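Local coordinates for protein putative cellulase CEL6 (Mycobacterium tuberculosis, PDB 1UP3) that probably hydrolyses beta-1,4 glucosidic bonds inside cellulose chains, as a family 6 glycoside hydrolase of the endoglucanase type, at residues L258-C270 with A277-A289. Residues are numbered along the deposited sequence; the frame is centred on the assembly and turned at random.
Sequences LWIKRPGESDGTC and AGRFVSQYAIDLA. With SO4 (sulfate ion), chain E.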
# COMPACT_ATOMS: atom_id res chain seq x y z
N LEU A 258 -8.36 2.00 -3.40
CA LEU A 258 -8.08 0.80 -2.60
C LEU A 258 -7.91 1.16 -1.15
O LEU A 258 -7.59 2.31 -0.82
CB LEU A 258 -6.82 0.08 -3.08
CG LEU A 258 -6.80 -0.43 -4.53
CD1 LEU A 258 -5.42 -0.98 -4.85
CD2 LEU A 258 -7.92 -1.46 -4.77
N TRP A 259 -8.09 0.17 -0.28
CA TRP A 259 -7.63 0.38 1.12
C TRP A 259 -6.31 -0.37 1.24
O TRP A 259 -6.30 -1.59 1.31
CB TRP A 259 -8.65 -0.13 2.13
CG TRP A 259 -9.85 0.75 2.28
CD1 TRP A 259 -10.24 1.80 1.47
CD2 TRP A 259 -10.83 0.66 3.32
NE1 TRP A 259 -11.43 2.31 1.93
CE2 TRP A 259 -11.79 1.67 3.08
CE3 TRP A 259 -10.97 -0.15 4.45
CZ2 TRP A 259 -12.91 1.85 3.90
CZ3 TRP A 259 -12.08 0.06 5.28
CH2 TRP A 259 -13.03 1.04 4.98
N ILE A 260 -5.21 0.36 1.14
CA ILE A 260 -3.88 -0.24 1.17
C ILE A 260 -3.42 -0.37 2.62
O ILE A 260 -3.23 -1.49 3.12
CB ILE A 260 -2.91 0.53 0.23
CG1 ILE A 260 -3.50 0.50 -1.19
CG2 ILE A 260 -1.52 -0.15 0.28
CD1 ILE A 260 -2.74 1.26 -2.21
N LYS A 261 -3.29 0.75 3.32
CA LYS A 261 -3.20 0.74 4.76
C LYS A 261 -4.44 0.06 5.34
O LYS A 261 -5.53 0.23 4.80
CB LYS A 261 -3.10 2.18 5.27
CG LYS A 261 -3.28 2.41 6.77
CD LYS A 261 -2.09 1.99 7.53
CE LYS A 261 -2.36 2.11 9.03
NZ LYS A 261 -1.10 2.03 9.80
N ARG A 262 -4.25 -0.72 6.41
CA ARG A 262 -5.34 -1.39 7.10
C ARG A 262 -5.84 -0.53 8.27
O ARG A 262 -5.12 -0.36 9.26
CB ARG A 262 -4.87 -2.74 7.62
CG ARG A 262 -4.57 -3.77 6.52
CD ARG A 262 -4.49 -5.25 6.98
NE ARG A 262 -4.67 -6.16 5.84
CZ ARG A 262 -4.91 -7.50 5.90
NH1 ARG A 262 -5.03 -8.17 7.03
NH2 ARG A 262 -5.03 -8.17 4.78
N PRO A 263 -7.05 0.03 8.17
CA PRO A 263 -7.59 0.89 9.25
C PRO A 263 -7.58 0.17 10.55
O PRO A 263 -8.03 -0.96 10.66
CB PRO A 263 -9.03 1.17 8.83
CG PRO A 263 -8.99 1.06 7.34
CD PRO A 263 -8.02 -0.06 7.05
N GLY A 264 -7.07 0.86 11.57
CA GLY A 264 -6.93 0.28 12.90
C GLY A 264 -5.50 -0.00 13.26
O GLY A 264 -5.13 0.04 14.42
N GLU A 265 -4.64 -0.22 12.26
CA GLU A 265 -3.21 -0.43 12.55
C GLU A 265 -2.52 0.87 12.93
O GLU A 265 -2.77 1.92 12.31
CB GLU A 265 -2.50 -1.03 11.34
CG GLU A 265 -2.77 -2.48 11.18
CD GLU A 265 -1.95 -3.04 10.00
OE1 GLU A 265 -0.99 -2.35 9.52
OE2 GLU A 265 -2.23 -4.10 9.58
N SER A 266 -1.72 0.83 13.99
CA SER A 266 -0.98 2.00 14.44
C SER A 266 0.05 2.41 13.40
O SER A 266 0.66 1.58 12.76
CB SER A 266 -0.29 1.75 15.77
OG SER A 266 0.45 2.90 16.16
N ASP A 267 0.27 3.72 13.27
CA ASP A 267 1.32 4.25 12.41
C ASP A 267 2.69 4.20 13.10
O ASP A 267 3.73 4.42 12.43
CB ASP A 267 1.00 5.67 11.97
CG ASP A 267 -0.28 5.75 11.16
OD1 ASP A 267 -0.38 4.98 10.18
OD2 ASP A 267 -1.21 6.55 11.46
N GLY A 268 2.70 3.99 14.41
CA GLY A 268 3.93 3.97 15.20
C GLY A 268 3.72 4.53 16.60
O GLY A 268 2.62 4.90 16.99
N THR A 269 4.82 4.64 17.34
CA THR A 269 4.78 5.23 18.66
C THR A 269 4.50 6.74 18.66
O THR A 269 3.89 7.28 19.60
CB THR A 269 6.08 4.88 19.40
OG1 THR A 269 7.20 5.28 18.61
CG2 THR A 269 6.27 3.42 19.55
N CYS A 270 4.92 7.41 17.59
CA CYS A 270 4.47 8.77 17.25
C CYS A 270 4.83 9.83 18.31
O CYS A 270 4.17 10.85 18.42
CB CYS A 270 2.96 8.77 16.90
SG CYS A 270 2.55 7.76 15.42
N ALA A 277 4.33 0.38 15.17
CA ALA A 277 3.81 0.43 13.81
C ALA A 277 3.31 -0.93 13.37
O ALA A 277 4.00 -1.98 13.57
CB ALA A 277 4.85 1.00 12.83
N GLY A 278 2.07 -0.95 12.89
CA GLY A 278 1.46 -2.16 12.37
C GLY A 278 0.57 -2.96 13.31
O GLY A 278 -0.18 -3.85 12.87
N ARG A 279 0.63 -2.63 14.60
CA ARG A 279 -0.19 -3.29 15.59
C ARG A 279 -1.63 -2.80 15.45
O ARG A 279 -1.90 -1.60 15.44
CB ARG A 279 0.33 -2.96 17.00
CG ARG A 279 -0.64 -3.16 18.11
CD ARG A 279 -0.67 -4.54 18.77
NE ARG A 279 0.39 -5.47 18.41
CZ ARG A 279 1.67 -5.38 18.79
NH1 ARG A 279 2.09 -4.36 19.53
NH2 ARG A 279 2.54 -6.31 18.40
N PHE A 280 -2.57 -3.74 15.36
CA PHE A 280 -3.98 -3.39 15.28
C PHE A 280 -4.51 -2.89 16.60
O PHE A 280 -4.31 -3.52 17.65
CB PHE A 280 -4.81 -4.61 14.83
CG PHE A 280 -6.23 -4.27 14.59
CD1 PHE A 280 -6.64 -3.69 13.39
CD2 PHE A 280 -7.19 -4.50 15.56
CE1 PHE A 280 -7.98 -3.37 13.17
CE2 PHE A 280 -8.55 -4.16 15.33
CZ PHE A 280 -8.93 -3.60 14.16
N VAL A 281 -5.24 -1.79 16.55
CA VAL A 281 -5.84 -1.17 17.72
C VAL A 281 -7.33 -1.03 17.43
O VAL A 281 -7.74 -0.19 16.61
CB VAL A 281 -5.25 0.23 17.99
CG1 VAL A 281 -5.82 0.83 19.27
CG2 VAL A 281 -3.76 0.15 18.06
N SER A 282 -8.16 -1.82 18.11
CA SER A 282 -9.60 -1.75 17.82
C SER A 282 -10.16 -0.34 17.92
O SER A 282 -11.00 0.08 17.11
CB SER A 282 -10.43 -2.68 18.72
OG SER A 282 -10.25 -4.03 18.35
N GLN A 283 -9.76 0.41 18.94
CA GLN A 283 -10.24 1.77 19.15
C GLN A 283 -9.94 2.66 17.95
O GLN A 283 -10.75 3.50 17.60
CB GLN A 283 -9.62 2.39 20.42
CG GLN A 283 -10.15 3.79 20.70
CD GLN A 283 -11.53 3.72 21.22
OE1 GLN A 283 -11.76 3.07 22.25
NE2 GLN A 283 -12.50 4.31 20.50
N TYR A 284 -8.78 2.50 17.34
CA TYR A 284 -8.43 3.28 16.15
C TYR A 284 -9.38 2.97 14.99
O TYR A 284 -9.87 3.92 14.32
CB TYR A 284 -6.99 3.02 15.72
CG TYR A 284 -5.91 3.67 16.58
CD1 TYR A 284 -6.20 4.34 17.76
CD2 TYR A 284 -4.59 3.48 16.24
CE1 TYR A 284 -5.19 4.89 18.53
CE2 TYR A 284 -3.55 4.04 17.00
CZ TYR A 284 -3.87 4.75 18.12
OH TYR A 284 -2.85 5.31 18.90
N ALA A 285 -9.65 1.69 14.76
CA ALA A 285 -10.62 1.31 13.70
C ALA A 285 -12.02 1.87 14.01
O ALA A 285 -12.70 2.42 13.12
CB ALA A 285 -10.66 -0.19 13.49
N ILE A 286 -12.44 1.74 15.26
CA ILE A 286 -13.75 2.25 15.66
C ILE A 286 -13.85 3.76 15.47
O ILE A 286 -14.86 4.27 14.97
CB ILE A 286 -14.03 1.81 17.11
CG1 ILE A 286 -14.26 0.31 17.14
CG2 ILE A 286 -15.25 2.52 17.71
CD1 ILE A 286 -14.12 -0.34 18.51
N ASP A 287 -12.82 4.51 15.87
CA ASP A 287 -12.86 5.97 15.70
C ASP A 287 -12.91 6.39 14.21
O ASP A 287 -13.67 7.28 13.83
CB ASP A 287 -11.69 6.64 16.42
CG ASP A 287 -11.76 6.51 17.97
OD1 ASP A 287 -12.80 6.10 18.54
OD2 ASP A 287 -10.80 6.80 18.70
N LEU A 288 -12.10 5.73 13.37
CA LEU A 288 -12.15 6.00 11.93
C LEU A 288 -13.55 5.76 11.36
O LEU A 288 -14.04 6.56 10.57
CB LEU A 288 -11.14 5.14 11.17
CG LEU A 288 -9.68 5.58 11.37
CD1 LEU A 288 -8.76 4.46 11.00
CD2 LEU A 288 -9.32 6.83 10.54
N ALA A 289 -14.18 4.66 11.76
CA ALA A 289 -15.55 4.35 11.32
C ALA A 289 -16.59 5.31 11.90
O ALA A 289 -17.47 5.81 11.16
CB ALA A 289 -15.91 2.92 11.72
S SO4 E . 8.14 7.41 21.32
O1 SO4 E . 9.04 6.32 21.60
O2 SO4 E . 6.84 7.16 21.92
O3 SO4 E . 8.03 7.68 19.88
O4 SO4 E . 8.68 8.71 21.79
O HOH W 1 6.72 2.09 15.93
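S266 O takes a nearly straight bond from G278 N (2.9 Å, 174° at the hydrogen), and the CA-H of A277 also points at it. S266 N in turn donates to R279 O at 2.8 Å. Just before the helix, V281 N donates to G264 O (2.8 Å). These last two bonds form a single antiparallel bridge at the non-hydrogen-bonded pair E265 and F280, and the bond from G278 N adds a further link beyond it. They join the loop after strand 254-258, the last strand of the parallel sheet in this family 6 catalytic domain, to the start of helix 282-291. V281 is the N-cap residue of that helix. G264 lies in a type II turn, and its CA packs on A285 CB at 3.8 Å. The F280 ring swings away from its own backbone N (chi1 -174°). Its CE1 edge meets P263 O, while A17, A18, A21 and L32 also touch the ring. On the other side of G264, L288 CD1 touches P263 CB. V281 CG1 lies over one face of the Y284 ring, and the ring's CE2 edge reaches S266. K261 NZ binds E265 O and forms a salt bridge with D267, which also pairs with R220. S266 OG closes an ST turn by accepting from G268 N at 3.1 Å, and it is also hydrogen-bonded to P275 O.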